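Oligogalacturonate lyase (Vibrio parahaemolyticus RIMD 2210633, PDB 3C5M) probably cleaves oligogalacturonides, short fragments of pectin, by a lyase reaction on a seven-bladed beta-propeller that binds manganese. Local coordinates at residues Ile32-Tyr37 with Leu51-Phe56; Val73-Gly78 with Glu110-Gln115; Lys79-Phe84 with Tyr97-Leu102. All blocks are in the same frame, centred on the assembly; numbering follows the deposited sequence.

Contact 1 (Ile32-Tyr37 with Leu51-Phe56); sequences ICHRNY and LFAGDF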
ATOM      1  N   ILE A  32     -11.060  -0.180  17.255  1.00 35.45           N
ATOM      2  CA  ILE A  32     -10.533  -0.509  15.930  1.00 36.27           C
ATOM      3  C   ILE A  32      -9.497   0.497  15.388  1.00 37.24           C
ATOM      4  O   ILE A  32      -9.750   1.701  15.365  1.00 38.32           O
ATOM      5  CB  ILE A  32     -11.688  -0.614  14.923  1.00 31.88           C
ATOM      6  CG1 ILE A  32     -12.634  -1.729  15.376  1.00 31.14           C
ATOM      7  CG2 ILE A  32     -11.147  -0.850  13.522  1.00 22.74           C
ATOM      8  CD1 ILE A  32     -13.868  -1.891  14.514  1.00 35.39           C
ATOM      9  N   CYS A  33      -8.344  -0.007  14.957  1.00 26.83           N
ATOM     10  CA  CYS A  33      -7.285   0.821  14.403  1.00 25.05           C
ATOM     11  C   CYS A  33      -6.524   0.036  13.356  1.00 32.07           C
ATOM     12  O   CYS A  33      -6.398  -1.182  13.463  1.00 33.47           O
ATOM     13  CB  CYS A  33      -6.281   1.231  15.474  1.00 27.05           C
ATOM     14  SG  CYS A  33      -6.924   2.332  16.718  1.00 45.53           S
ATOM     15  N   HIS A  34      -6.010   0.728  12.346  1.00 37.71           N
ATOM     16  CA  HIS A  34      -5.218   0.059  11.331  1.00 42.31           C
ATOM     17  C   HIS A  34      -4.289   1.032  10.651  1.00 41.75           C
ATOM     18  O   HIS A  34      -4.536   2.243  10.640  1.00 40.79           O
ATOM     19  CB  HIS A  34      -6.103  -0.598  10.277  1.00 42.26           C
ATOM     20  CG  HIS A  34      -6.797   0.377   9.380  1.00 42.69           C
ATOM     21  ND1 HIS A  34      -8.000   0.966   9.705  1.00 47.11           N
ATOM     22  CD2 HIS A  34      -6.460   0.857   8.160  1.00 38.91           C
ATOM     23  CE1 HIS A  34      -8.377   1.764   8.722  1.00 33.63           C
ATOM     24  NE2 HIS A  34      -7.461   1.714   7.773  1.00 40.94           N
ATOM     25  N   ARG A  35      -3.220   0.479  10.083  1.00 37.48           N
ATOM     26  CA  ARG A  35      -2.217   1.251   9.362  1.00 30.45           C
ATOM     27  C   ARG A  35      -2.682   1.431   7.913  1.00 31.15           C
ATOM     28  O   ARG A  35      -3.556   0.702   7.439  1.00 29.94           O
ATOM     29  CB  ARG A  35      -0.889   0.508   9.375  1.00 16.51           C
ATOM     30  CG  ARG A  35      -0.877  -0.752   8.539  1.00 22.27           C
ATOM     31  CD  ARG A  35       0.454  -1.437   8.655  1.00 28.78           C
ATOM     32  NE  ARG A  35       1.588  -0.578   8.294  1.00 35.74           N
ATOM     33  CZ  ARG A  35       1.882  -0.228   7.051  1.00 33.88           C
ATOM     34  NH1 ARG A  35       1.126  -0.659   6.052  1.00 53.71           N
ATOM     35  NH2 ARG A  35       2.934   0.529   6.801  1.00 37.90           N
ATOM     36  N   ASN A  36      -2.099   2.406   7.222  1.00 34.09           N
ATOM     37  CA  ASN A  36      -2.437   2.678   5.822  1.00 37.44           C
ATOM     38  C   ASN A  36      -1.805   1.604   4.940  1.00 32.74           C
ATOM     39  O   ASN A  36      -1.191   0.660   5.440  1.00 27.93           O
ATOM     40  CB  ASN A  36      -1.894   4.046   5.391  1.00 37.80           C
ATOM     41  CG  ASN A  36      -0.357   4.102   5.384  1.00 41.17           C
ATOM     42  OD1 ASN A  36       0.242   5.028   4.814  1.00 43.50           O
ATOM     43  ND2 ASN A  36       0.281   3.122   6.022  1.00 29.96           N
ATOM     44  N   TYR A  37      -1.946   1.742   3.625  1.00 34.99           N
ATOM     45  CA  TYR A  37      -1.339   0.767   2.721  1.00 29.72           C
ATOM     46  C   TYR A  37       0.174   0.856   2.859  1.00 29.63           C
ATOM     47  O   TYR A  37       0.731   1.941   2.954  1.00 16.42           O
ATOM     48  CB  TYR A  37      -1.727   1.027   1.273  1.00 28.91           C
ATOM     49  CG  TYR A  37      -3.153   0.691   0.968  1.00 29.13           C
ATOM     50  CD1 TYR A  37      -3.758  -0.413   1.551  1.00 35.00           C
ATOM     51  CD2 TYR A  37      -3.884   1.445   0.055  1.00 32.26           C
ATOM     52  CE1 TYR A  37      -5.051  -0.772   1.236  1.00 33.95           C
ATOM     53  CE2 TYR A  37      -5.180   1.104  -0.276  1.00 34.05           C
ATOM     54  CZ  TYR A  37      -5.764  -0.012   0.316  1.00 38.80           C
ATOM     55  OH  TYR A  37      -7.056  -0.361  -0.024  1.00 32.32           O
ATOM     56  N   LEU A  51       1.421   7.953  11.052  1.00 29.58           N
ATOM     57  CA  LEU A  51       0.086   8.260  10.576  1.00 28.22           C
ATOM     58  C   LEU A  51      -0.691   6.951  10.597  1.00 26.95           C
ATOM     59  O   LEU A  51      -0.170   5.919  10.181  1.00 27.78           O
ATOM     60  CB  LEU A  51       0.174   8.819   9.154  1.00 22.30           C
ATOM     61  CG  LEU A  51      -1.106   9.142   8.391  1.00 25.14           C
ATOM     62  CD1 LEU A  51      -1.794  10.366   8.987  1.00 16.48           C
ATOM     63  CD2 LEU A  51      -0.758   9.367   6.919  1.00 28.19           C
ATOM     64  N   PHE A  52      -1.930   6.986  11.086  1.00 32.35           N
ATOM     65  CA  PHE A  52      -2.772   5.779  11.149  1.00 30.48           C
ATOM     66  C   PHE A  52      -4.240   6.155  11.315  1.00 28.83           C
ATOM     67  O   PHE A  52      -4.567   7.328  11.437  1.00 34.24           O
ATOM     68  CB  PHE A  52      -2.312   4.870  12.307  1.00 31.41           C
ATOM     69  CG  PHE A  52      -2.727   5.356  13.677  1.00 28.81           C
ATOM     70  CD1 PHE A  52      -3.886   4.867  14.287  1.00 33.31           C
ATOM     71  CD2 PHE A  52      -1.971   6.309  14.352  1.00 27.92           C
ATOM     72  CE1 PHE A  52      -4.286   5.322  15.549  1.00 24.27           C
ATOM     73  CE2 PHE A  52      -2.362   6.776  15.616  1.00 26.52           C
ATOM     74  CZ  PHE A  52      -3.522   6.280  16.213  1.00 29.74           C
ATOM     75  N   ALA A  53      -5.121   5.163  11.319  1.00 30.54           N
ATOM     76  CA  ALA A  53      -6.547   5.416  11.460  1.00 23.59           C
ATOM     77  C   ALA A  53      -7.143   4.671  12.654  1.00 33.52           C
ATOM     78  O   ALA A  53      -6.658   3.594  13.028  1.00 35.71           O
ATOM     79  CB  ALA A  53      -7.267   4.999  10.189  1.00 27.53           C
ATOM     80  N   GLY A  54      -8.193   5.243  13.244  1.00 28.14           N
ATOM     81  CA  GLY A  54      -8.855   4.611  14.379  1.00 32.12           C
ATOM     82  C   GLY A  54     -10.253   5.159  14.584  1.00 37.61           C
ATOM     83  O   GLY A  54     -10.603   6.189  13.996  1.00 45.37           O
ATOM     84  N   ASP A  55     -11.054   4.494  15.417  1.00 37.12           N
ATOM     85  CA  ASP A  55     -12.429   4.944  15.676  1.00 32.97           C
ATOM     86  C   ASP A  55     -12.628   5.690  16.988  1.00 30.15           C
ATOM     87  O   ASP A  55     -13.746   5.773  17.483  1.00 34.69           O
ATOM     88  CB  ASP A  55     -13.386   3.756  15.634  1.00 38.27           C
ATOM     89  CG  ASP A  55     -13.344   3.022  14.307  1.00 45.81           C
ATOM     90  OD1 ASP A  55     -14.140   2.072  14.104  1.00 43.75           O
ATOM     91  OD2 ASP A  55     -12.507   3.400  13.462  1.00 56.75           O
ATOM     92  N   PHE A  56     -11.557   6.244  17.539  1.00 27.67           N
ATOM     93  CA  PHE A  56     -11.656   6.974  18.792  1.00 37.77           C
ATOM     94  C   PHE A  56     -12.817   7.960  18.796  1.00 40.14           C
ATOM     95  O   PHE A  56     -13.515   8.107  19.798  1.00 43.99           O
ATOM     96  CB  PHE A  56     -10.360   7.735  19.069  1.00 32.72           C
ATOM     97  CG  PHE A  56      -9.168   6.852  19.212  1.00 40.58           C
ATOM     98  CD1 PHE A  56      -8.925   6.179  20.407  1.00 43.25           C
ATOM     99  CD2 PHE A  56      -8.300   6.664  18.146  1.00 42.25           C
ATOM    100  CE1 PHE A  56      -7.835   5.328  20.540  1.00 32.87           C
ATOM    101  CE2 PHE A  56      -7.207   5.814  18.266  1.00 46.56           C
ATOM    102  CZ  PHE A  56      -6.975   5.146  19.470  1.00 45.89           C
TER
HETATM  103  O   HOH W   1      -0.023   3.770   9.077  1.00 22.10           O
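C33 meets four residues of 51-56 across an antiparallel strand pair, A53 through its backbone and G54, F52 and F56 through the sulfur, and its side chain is easily followed. CB rests 3.4 Å from the carbonyl O of A53. With SG swung to the side of the backbone N, opposite the carbonyl carbon (chi1 -67°), the sulfur passes over G54, where no side chain intervenes, and SG lies 3.8 Å from G54 CA. From there it reaches two aromatics: it stands at the edge of the F52 ring, and approaches F56 obliquely, with SG 3.8 Å from F56 CE2.

The backbones beneath are held by a pair of bonds between H34 and A53: H34 N gives to A53 O at 3.0 Å, and A53 N gives to H34 O at 3.1 Å, the second the straighter at 164°. Two residues further along, past the non-hydrogen-bonded pair C33/G54, D55 N donates to I32 O. The D55 carboxylate leans across I32, with OD1 3.7 Å from I32 CB, while OD2 makes a salt bridge to R60.

On the other face of the sheet, A53 puts its methyl over the imidazole of H34, a CH-pi contact with A53 CB 4.1 Å from the ring centroid; F84 stacks on the ring from its other side. H34 lies about 6 Å, side chain to side chain, from the manganese ligand H355.

Strand 33-34 is the inner edge of its five-stranded propeller blade, with 49-54 next and 61-66 behind. The C33 face packs on I377 of strand 376-381, in the adjoining blade.

Contact 2 (Val73-Gly78 with Glu110-Gln115); sequences VQLTEG and ETLEEQ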
ATOM      1  N   VAL A  73      -2.899  12.849  17.883  1.00 37.53           N
ATOM      2  CA  VAL A  73      -3.815  13.951  17.632  1.00 35.03           C
ATOM      3  C   VAL A  73      -4.736  13.575  16.475  1.00 32.01           C
ATOM      4  O   VAL A  73      -4.314  12.927  15.519  1.00 30.29           O
ATOM      5  CB  VAL A  73      -3.038  15.250  17.309  1.00 30.46           C
ATOM      6  CG1 VAL A  73      -2.018  15.000  16.210  1.00 20.88           C
ATOM      7  CG2 VAL A  73      -4.008  16.334  16.881  1.00 37.00           C
ATOM      8  N   GLN A  74      -5.999  13.965  16.584  1.00 27.01           N
ATOM      9  CA  GLN A  74      -6.957  13.665  15.539  1.00 31.83           C
ATOM     10  C   GLN A  74      -6.709  14.613  14.369  1.00 33.85           C
ATOM     11  O   GLN A  74      -6.770  15.829  14.518  1.00 36.27           O
ATOM     12  CB  GLN A  74      -8.385  13.829  16.059  1.00 26.72           C
ATOM     13  CG  GLN A  74      -9.414  12.949  15.361  1.00 31.16           C
ATOM     14  CD  GLN A  74     -10.843  13.228  15.821  1.00 42.60           C
ATOM     15  OE1 GLN A  74     -11.109  13.412  17.021  1.00 46.42           O
ATOM     16  NE2 GLN A  74     -11.773  13.256  14.866  1.00 38.94           N
ATOM     17  N   LEU A  75      -6.420  14.037  13.205  1.00 42.02           N
ATOM     18  CA  LEU A  75      -6.133  14.791  11.990  1.00 31.67           C
ATOM     19  C   LEU A  75      -7.385  15.175  11.228  1.00 34.70           C
ATOM     20  O   LEU A  75      -7.520  16.315  10.780  1.00 30.42           O
ATOM     21  CB  LEU A  75      -5.219  13.962  11.079  1.00 25.91           C
ATOM     22  CG  LEU A  75      -3.718  14.195  11.180  1.00 25.46           C
ATOM     23  CD1 LEU A  75      -3.325  14.596  12.584  1.00 17.99           C
ATOM     24  CD2 LEU A  75      -2.988  12.953  10.730  1.00 27.68           C
ATOM     25  N   THR A  76      -8.303  14.221  11.087  1.00 30.13           N
ATOM     26  CA  THR A  76      -9.536  14.449  10.349  1.00 28.70           C
ATOM     27  C   THR A  76     -10.759  14.030  11.160  1.00 32.84           C
ATOM     28  O   THR A  76     -10.665  13.170  12.032  1.00 35.10           O
ATOM     29  CB  THR A  76      -9.531  13.654   9.049  1.00 27.21           C
ATOM     30  OG1 THR A  76      -9.580  12.258   9.350  1.00 27.96           O
ATOM     31  CG2 THR A  76      -8.282  13.955   8.256  1.00 26.87           C
ATOM     32  N   GLU A  77     -11.908  14.633  10.854  1.00 36.26           N
ATOM     33  CA  GLU A  77     -13.153  14.333  11.552  1.00 38.32           C
ATOM     34  C   GLU A  77     -14.297  14.078  10.576  1.00 36.87           C
ATOM     35  O   GLU A  77     -14.163  14.316   9.374  1.00 40.87           O
ATOM     36  CB  GLU A  77     -13.520  15.492  12.484  1.00 42.56           C
ATOM     37  CG  GLU A  77     -13.784  16.808  11.761  1.00 49.93           C
ATOM     38  CD  GLU A  77     -13.873  17.996  12.717  1.00 55.30           C
ATOM     39  OE1 GLU A  77     -14.755  17.989  13.604  1.00 64.33           O
ATOM     40  OE2 GLU A  77     -13.061  18.939  12.584  1.00 49.74           O
ATOM     41  N   GLY A  78     -15.420  13.590  11.102  1.00 37.28           N
ATOM     42  CA  GLY A  78     -16.580  13.305  10.275  1.00 23.51           C
ATOM     43  C   GLY A  78     -16.437  11.975   9.567  1.00 27.53           C
ATOM     44  O   GLY A  78     -15.453  11.265   9.780  1.00 38.37           O
ATOM     45  N   GLU A 110       0.301  20.618  11.197  1.00 45.82           N
ATOM     46  CA  GLU A 110       0.498  21.561  12.283  1.00 38.34           C
ATOM     47  C   GLU A 110      -0.804  22.241  12.638  1.00 41.90           C
ATOM     48  O   GLU A 110      -1.343  22.028  13.721  1.00 46.97           O
ATOM     49  CB  GLU A 110       1.526  22.614  11.867  1.00 47.49           C
ATOM     50  CG  GLU A 110       2.805  22.629  12.692  1.00 68.17           C
ATOM     51  CD  GLU A 110       2.639  23.356  14.022  1.00 79.57           C
ATOM     52  OE1 GLU A 110       1.798  22.921  14.852  1.00 85.01           O
ATOM     53  OE2 GLU A 110       3.355  24.367  14.227  1.00 79.23           O
ATOM     54  N   THR A 111      -1.307  23.061  11.717  1.00 45.01           N
ATOM     55  CA  THR A 111      -2.550  23.802  11.936  1.00 43.10           C
ATOM     56  C   THR A 111      -3.795  22.931  11.799  1.00 38.31           C
ATOM     57  O   THR A 111      -4.863  23.279  12.305  1.00 39.67           O
ATOM     58  CB  THR A 111      -2.673  24.970  10.951  1.00 40.25           C
ATOM     59  OG1 THR A 111      -2.871  24.459   9.630  1.00 39.29           O
ATOM     60  CG2 THR A 111      -1.409  25.803  10.968  1.00 47.39           C
ATOM     61  N   LEU A 112      -3.640  21.793  11.132  1.00 35.32           N
ATOM     62  CA  LEU A 112      -4.733  20.860  10.891  1.00 37.49           C
ATOM     63  C   LEU A 112      -5.704  21.425   9.879  1.00 41.91           C
ATOM     64  O   LEU A 112      -6.804  20.902   9.704  1.00 46.38           O
ATOM     65  CB  LEU A 112      -5.470  20.513  12.181  1.00 26.01           C
ATOM     66  CG  LEU A 112      -4.684  19.581  13.112  1.00 30.10           C
ATOM     67  CD1 LEU A 112      -5.513  19.299  14.359  1.00 28.97           C
ATOM     68  CD2 LEU A 112      -4.363  18.276  12.392  1.00 31.27           C
ATOM     69  N   GLU A 113      -5.287  22.490   9.202  1.00 43.41           N
ATOM     70  CA  GLU A 113      -6.109  23.115   8.177  1.00 42.22           C
ATOM     71  C   GLU A 113      -6.183  22.160   6.986  1.00 41.59           C
ATOM     72  O   GLU A 113      -5.204  21.472   6.683  1.00 47.02           O
ATOM     73  CB  GLU A 113      -5.479  24.442   7.738  1.00 46.28           C
ATOM     74  CG  GLU A 113      -5.983  24.929   6.384  1.00 58.53           C
ATOM     75  CD  GLU A 113      -5.110  26.017   5.768  1.00 61.41           C
ATOM     76  OE1 GLU A 113      -3.892  25.789   5.623  1.00 60.25           O
ATOM     77  OE2 GLU A 113      -5.642  27.095   5.420  1.00 64.82           O
ATOM     78  N   GLU A 114      -7.333  22.120   6.314  1.00 40.92           N
ATOM     79  CA  GLU A 114      -7.521  21.253   5.146  1.00 34.44           C
ATOM     80  C   GLU A 114      -7.728  22.045   3.841  1.00 35.26           C
ATOM     81  O   GLU A 114      -8.311  23.127   3.844  1.00 29.50           O
ATOM     82  CB  GLU A 114      -8.708  20.287   5.385  1.00 35.84           C
ATOM     83  CG  GLU A 114      -8.362  19.084   6.308  1.00 45.47           C
ATOM     84  CD  GLU A 114      -9.469  18.015   6.434  1.00 50.58           C
ATOM     85  OE1 GLU A 114      -9.827  17.341   5.423  1.00 47.81           O
ATOM     86  OE2 GLU A 114      -9.978  17.839   7.566  1.00 43.68           O
ATOM     87  N   GLN A 115      -7.227  21.502   2.735  1.00 34.37           N
ATOM     88  CA  GLN A 115      -7.368  22.123   1.419  1.00 28.93           C
ATOM     89  C   GLN A 115      -7.790  21.079   0.391  1.00 30.44           C
ATOM     90  O   GLN A 115      -7.113  20.062   0.224  1.00 35.09           O
ATOM     91  CB  GLN A 115      -6.046  22.707   0.944  1.00 26.63           C
ATOM     92  CG  GLN A 115      -5.438  23.743   1.842  1.00 43.70           C
ATOM     93  CD  GLN A 115      -4.072  24.236   1.335  1.00 46.66           C
ATOM     94  OE1 GLN A 115      -3.333  24.923   2.061  1.00 48.74           O
ATOM     95  NE2 GLN A 115      -3.735  23.885   0.091  1.00 25.25           N
TER
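L112 carries most of this contact: its two methyls rest against V73, Q74 and L75. Its CG is turned to the backbone N side, opposite the carbonyl carbon (chi1 -73°), which sends the branched end toward 73-78 from the turn joining strands 103-108 and 114-119. CD1 lies 3.7 Å from the carbonyl O of Q74 and 4.2 Å from V73 CG2; the valine and leucine branches run past one another head to tail. CD2 takes the neighbouring place, 3.8 Å from L75 CD1, and here the two leucine side chains are set roughly perpendicular.

L75 comes next. It follows directly on strand 71-74, and besides L112 it touches L64 of its own blade and F95 of the following one, so it is shared between two blades.

E114 buries as much of its surface as L75 does, but differently. Its extended chain carries OE2 to 4.3 Å from T76 CG2, a loose approach. What holds the carboxylate lies outside the two segments: OE1 bonds to Y97 OH and OE2 forms a salt bridge with K3. On either side of L112 in the chain, T111 OG1 accepts from E113 N at 3.1 Å in an ST turn.

Chemically, then, the direct grip between the segments is small and apolar, and polar ties run through a third party. K3 NZ bonds the carbonyls of L75 and L112 as well as E114, so one ammonium group from the N-terminal region fastens both sides, and its charge probably favours the ionised form of the glutamate.

Contact 3 (Lys79-Phe84 with Tyr97-Leu102); sequences KGDNTF and YVKNEL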
ATOM      1  N   LYS A  79     -17.407  11.617   8.733  1.00 21.18           N
ATOM      2  CA  LYS A  79     -17.322  10.355   8.018  1.00 30.27           C
ATOM      3  C   LYS A  79     -16.886  10.532   6.574  1.00 36.81           C
ATOM      4  O   LYS A  79     -16.826  11.649   6.056  1.00 40.58           O
ATOM      5  CB  LYS A  79     -18.659   9.631   8.048  1.00 28.58           C
ATOM      6  CG  LYS A  79     -19.831  10.479   7.611  1.00 44.12           C
ATOM      7  CD  LYS A  79     -20.944   9.614   7.018  1.00 48.95           C
ATOM      8  CE  LYS A  79     -20.452   8.928   5.734  1.00 63.24           C
ATOM      9  NZ  LYS A  79     -21.453   8.012   5.125  1.00 51.19           N
ATOM     10  N   GLY A  80     -16.544   9.420   5.936  1.00 39.30           N
ATOM     11  CA  GLY A  80     -16.143   9.476   4.544  1.00 40.76           C
ATOM     12  C   GLY A  80     -14.661   9.405   4.216  1.00 32.22           C
ATOM     13  O   GLY A  80     -14.289   9.519   3.053  1.00 39.14           O
ATOM     14  N   ASP A  81     -13.810   9.212   5.211  1.00 31.14           N
ATOM     15  CA  ASP A  81     -12.390   9.147   4.939  1.00 23.83           C
ATOM     16  C   ASP A  81     -12.003   7.797   4.394  1.00 32.18           C
ATOM     17  O   ASP A  81     -12.550   6.773   4.809  1.00 39.21           O
ATOM     18  CB  ASP A  81     -11.562   9.368   6.206  1.00 23.81           C
ATOM     19  CG  ASP A  81     -11.879  10.665   6.907  1.00 28.28           C
ATOM     20  OD1 ASP A  81     -12.620  11.499   6.337  1.00 34.08           O
ATOM     21  OD2 ASP A  81     -11.376  10.861   8.043  1.00 28.77           O
ATOM     22  N   ASN A  82     -11.064   7.802   3.453  1.00 37.67           N
ATOM     23  CA  ASN A  82     -10.529   6.566   2.907  1.00 29.02           C
ATOM     24  C   ASN A  82      -9.294   6.444   3.783  1.00 25.57           C
ATOM     25  O   ASN A  82      -8.291   7.130   3.588  1.00 30.43           O
ATOM     26  CB  ASN A  82     -10.144   6.742   1.457  1.00 30.12           C
ATOM     27  CG  ASN A  82      -9.469   5.528   0.902  1.00 36.41           C
ATOM     28  OD1 ASN A  82      -8.458   5.059   1.430  1.00 44.19           O
ATOM     29  ND2 ASN A  82     -10.026   4.994  -0.168  1.00 51.01           N
ATOM     30  N   THR A  83      -9.376   5.584   4.778  1.00 34.65           N
ATOM     31  CA  THR A  83      -8.283   5.457   5.723  1.00 30.35           C
ATOM     32  C   THR A  83      -7.099   4.646   5.301  1.00 29.25           C
ATOM     33  O   THR A  83      -6.173   4.483   6.088  1.00 32.74           O
ATOM     34  CB  THR A  83      -8.814   4.927   7.064  1.00 28.25           C
ATOM     35  OG1 THR A  83      -9.679   3.799   6.833  1.00 27.90           O
ATOM     36  CG2 THR A  83      -9.601   6.023   7.767  1.00 22.69           C
ATOM     37  N   PHE A  84      -7.102   4.158   4.065  1.00 36.26           N
ATOM     38  CA  PHE A  84      -5.979   3.344   3.569  1.00 32.24           C
ATOM     39  C   PHE A  84      -4.983   4.061   2.660  1.00 28.47           C
ATOM     40  O   PHE A  84      -3.781   3.859   2.793  1.00 19.64           O
ATOM     41  CB  PHE A  84      -6.499   2.115   2.819  1.00 28.00           C
ATOM     42  CG  PHE A  84      -7.247   1.166   3.685  1.00 29.45           C
ATOM     43  CD1 PHE A  84      -8.599   1.352   3.943  1.00 33.80           C
ATOM     44  CD2 PHE A  84      -6.589   0.111   4.291  1.00 28.35           C
ATOM     45  CE1 PHE A  84      -9.280   0.503   4.798  1.00 31.44           C
ATOM     46  CE2 PHE A  84      -7.260  -0.738   5.143  1.00 30.98           C
ATOM     47  CZ  PHE A  84      -8.608  -0.543   5.398  1.00 33.48           C
ATOM     48  N   TYR A  97      -5.228  12.674   1.748  1.00 28.41           N
ATOM     49  CA  TYR A  97      -6.193  11.592   1.810  1.00 29.16           C
ATOM     50  C   TYR A  97      -7.424  11.965   1.008  1.00 27.54           C
ATOM     51  O   TYR A  97      -7.618  13.127   0.687  1.00 21.84           O
ATOM     52  CB  TYR A  97      -6.593  11.301   3.254  1.00 32.94           C
ATOM     53  CG  TYR A  97      -7.618  12.250   3.815  1.00 32.40           C
ATOM     54  CD1 TYR A  97      -7.257  13.545   4.195  1.00 39.95           C
ATOM     55  CD2 TYR A  97      -8.953  11.847   3.990  1.00 32.87           C
ATOM     56  CE1 TYR A  97      -8.196  14.427   4.742  1.00 32.31           C
ATOM     57  CE2 TYR A  97      -9.904  12.714   4.532  1.00 29.13           C
ATOM     58  CZ  TYR A  97      -9.519  14.002   4.906  1.00 38.22           C
ATOM     59  OH  TYR A  97     -10.450  14.871   5.431  1.00 39.43           O
ATOM     60  N   VAL A  98      -8.246  10.972   0.683  1.00 23.75           N
ATOM     61  CA  VAL A  98      -9.455  11.202  -0.082  1.00 23.66           C
ATOM     62  C   VAL A  98     -10.691  11.056   0.796  1.00 34.33           C
ATOM     63  O   VAL A  98     -10.834  10.081   1.541  1.00 31.14           O
ATOM     64  CB  VAL A  98      -9.573  10.214  -1.248  1.00 20.06           C
ATOM     65  CG1 VAL A  98     -10.887  10.422  -1.979  1.00 15.34           C
ATOM     66  CG2 VAL A  98      -8.400  10.392  -2.189  1.00 14.75           C
ATOM     67  N   LYS A  99     -11.592  12.027   0.699  1.00 34.80           N
ATOM     68  CA  LYS A  99     -12.807  11.999   1.493  1.00 34.52           C
ATOM     69  C   LYS A  99     -14.025  11.914   0.586  1.00 29.44           C
ATOM     70  O   LYS A  99     -14.099  12.600  -0.432  1.00 27.46           O
ATOM     71  CB  LYS A  99     -12.902  13.258   2.379  1.00 38.03           C
ATOM     72  CG  LYS A  99     -13.973  13.150   3.471  1.00 34.99           C
ATOM     73  CD  LYS A  99     -14.211  14.459   4.195  1.00 37.25           C
ATOM     74  CE  LYS A  99     -14.218  14.284   5.702  1.00 22.92           C
ATOM     75  NZ  LYS A  99     -12.867  13.886   6.205  1.00 26.13           N
ATOM     76  N   ASN A 100     -14.975  11.068   0.972  1.00 33.63           N
ATOM     77  CA  ASN A 100     -16.224  10.873   0.232  1.00 29.17           C
ATOM     78  C   ASN A 100     -15.999  10.449  -1.186  1.00 32.16           C
ATOM     79  O   ASN A 100     -16.878  10.613  -2.025  1.00 28.55           O
ATOM     80  CB  ASN A 100     -17.046  12.151   0.273  1.00 30.54           C
ATOM     81  CG  ASN A 100     -17.385  12.551   1.689  1.00 31.62           C
ATOM     82  OD1 ASN A 100     -17.176  13.693   2.094  1.00 34.42           O
ATOM     83  ND2 ASN A 100     -17.911  11.604   2.456  1.00 25.82           N
ATOM     84  N   GLU A 101     -14.813   9.892  -1.432  1.00 40.22           N
ATOM     85  CA  GLU A 101     -14.420   9.425  -2.759  1.00 44.82           C
ATOM     86  C   GLU A 101     -14.613  10.522  -3.798  1.00 36.77           C
ATOM     87  O   GLU A 101     -14.788  10.235  -4.970  1.00 45.17           O
ATOM     88  CB  GLU A 101     -15.260   8.204  -3.156  1.00 48.49           C
ATOM     89  CG  GLU A 101     -15.135   7.028  -2.208  1.00 65.64           C
ATOM     90  CD  GLU A 101     -16.044   5.866  -2.597  1.00 75.27           C
ATOM     91  OE1 GLU A 101     -17.266   6.092  -2.771  1.00 79.11           O
ATOM     92  OE2 GLU A 101     -15.539   4.726  -2.718  1.00 78.16           O
ATOM     93  N   LEU A 102     -14.603  11.776  -3.372  1.00 24.70           N
ATOM     94  CA  LEU A 102     -14.782  12.856  -4.317  1.00 28.81           C
ATOM     95  C   LEU A 102     -13.678  13.902  -4.280  1.00 35.07           C
ATOM     96  O   LEU A 102     -13.224  14.371  -5.326  1.00 38.38           O
ATOM     97  CB  LEU A 102     -16.116  13.553  -4.075  1.00 31.92           C
ATOM     98  CG  LEU A 102     -17.350  12.735  -4.447  1.00 40.91           C
ATOM     99  CD1 LEU A 102     -18.587  13.528  -4.116  1.00 40.95           C
ATOM    100  CD2 LEU A 102     -17.320  12.395  -5.922  1.00 46.55           C
TER
HETATM  101  O   HOH W   2     -12.578   8.732   0.319  1.00 32.63           O
HETATM  102  O   HOH W   3      -7.212   8.573   1.327  1.00 36.79           O
HETATM  103  O   HOH W   4     -12.475   5.409  -1.950  1.00 52.73           O
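G80, D81 and N82 run beside V98, K99 and N100 as a short backbone bridge near the surface: the loop leading from strand 71-74 into the next blade pairs with the end of that blade's strand 94-99. N100 N donates to G80 O at 2.7 Å, and N82 N to V98 O at 3.0 Å, the latter donor nearly in line with the carbonyl. A water prolongs the pairing, giving to N82 O and accepting from V98 N. N82 OD1 turns the loop onward, accepting from F84 N in an Asx turn and also from G85 N.

Side chains add a charged cluster around the bridge. The D81 and K99 side chains run alongside one another in the same direction, the lysine bent at its last two torsions (chi4 66°) so that NZ meets D81 OD1 in a salt bridge; the modelled separation is very short, and its exact value is doubtful. NZ also donates to Y97 OH at 2.7 Å, lying in the plane of the ring at its edge. D81 OD1 comes obliquely to the same ring, 3.5 Å from Y97 CE2, with carboxylate and ring planes 69° apart.

The chemistry amounts to a chain of polar contacts, from D81 through K99 to the Y97 hydroxyl, which E114 also holds. The lysine's charge probably favours an ionised D81, and the chain of partners ties the loop to the edge of strand 94-99 in the following blade.

How the contacts relate
The three contacts are neighbours, their centres 13 to 15 Å apart. Contact 1 belongs to one blade's inner edge, contact 2 joins that blade to the following one, and contact 3 seats the connecting loop on the latter, closing within the span of chain bracketed by contact 2. T76 OG1 and D81 OD2, 2.6 Å apart, form a probable hydrogen bond between contacts 2 and 3. Contact 1 meets contact 3 through another, Y37 N to F84 O at 2.9 Å. L51 packs on L75 between contacts 1 and 2. H34 is about 10 Å and N82 about 12 Å from the manganese by side chain, and F84 touches its ligand Q350; contact 2 lies away from the metal.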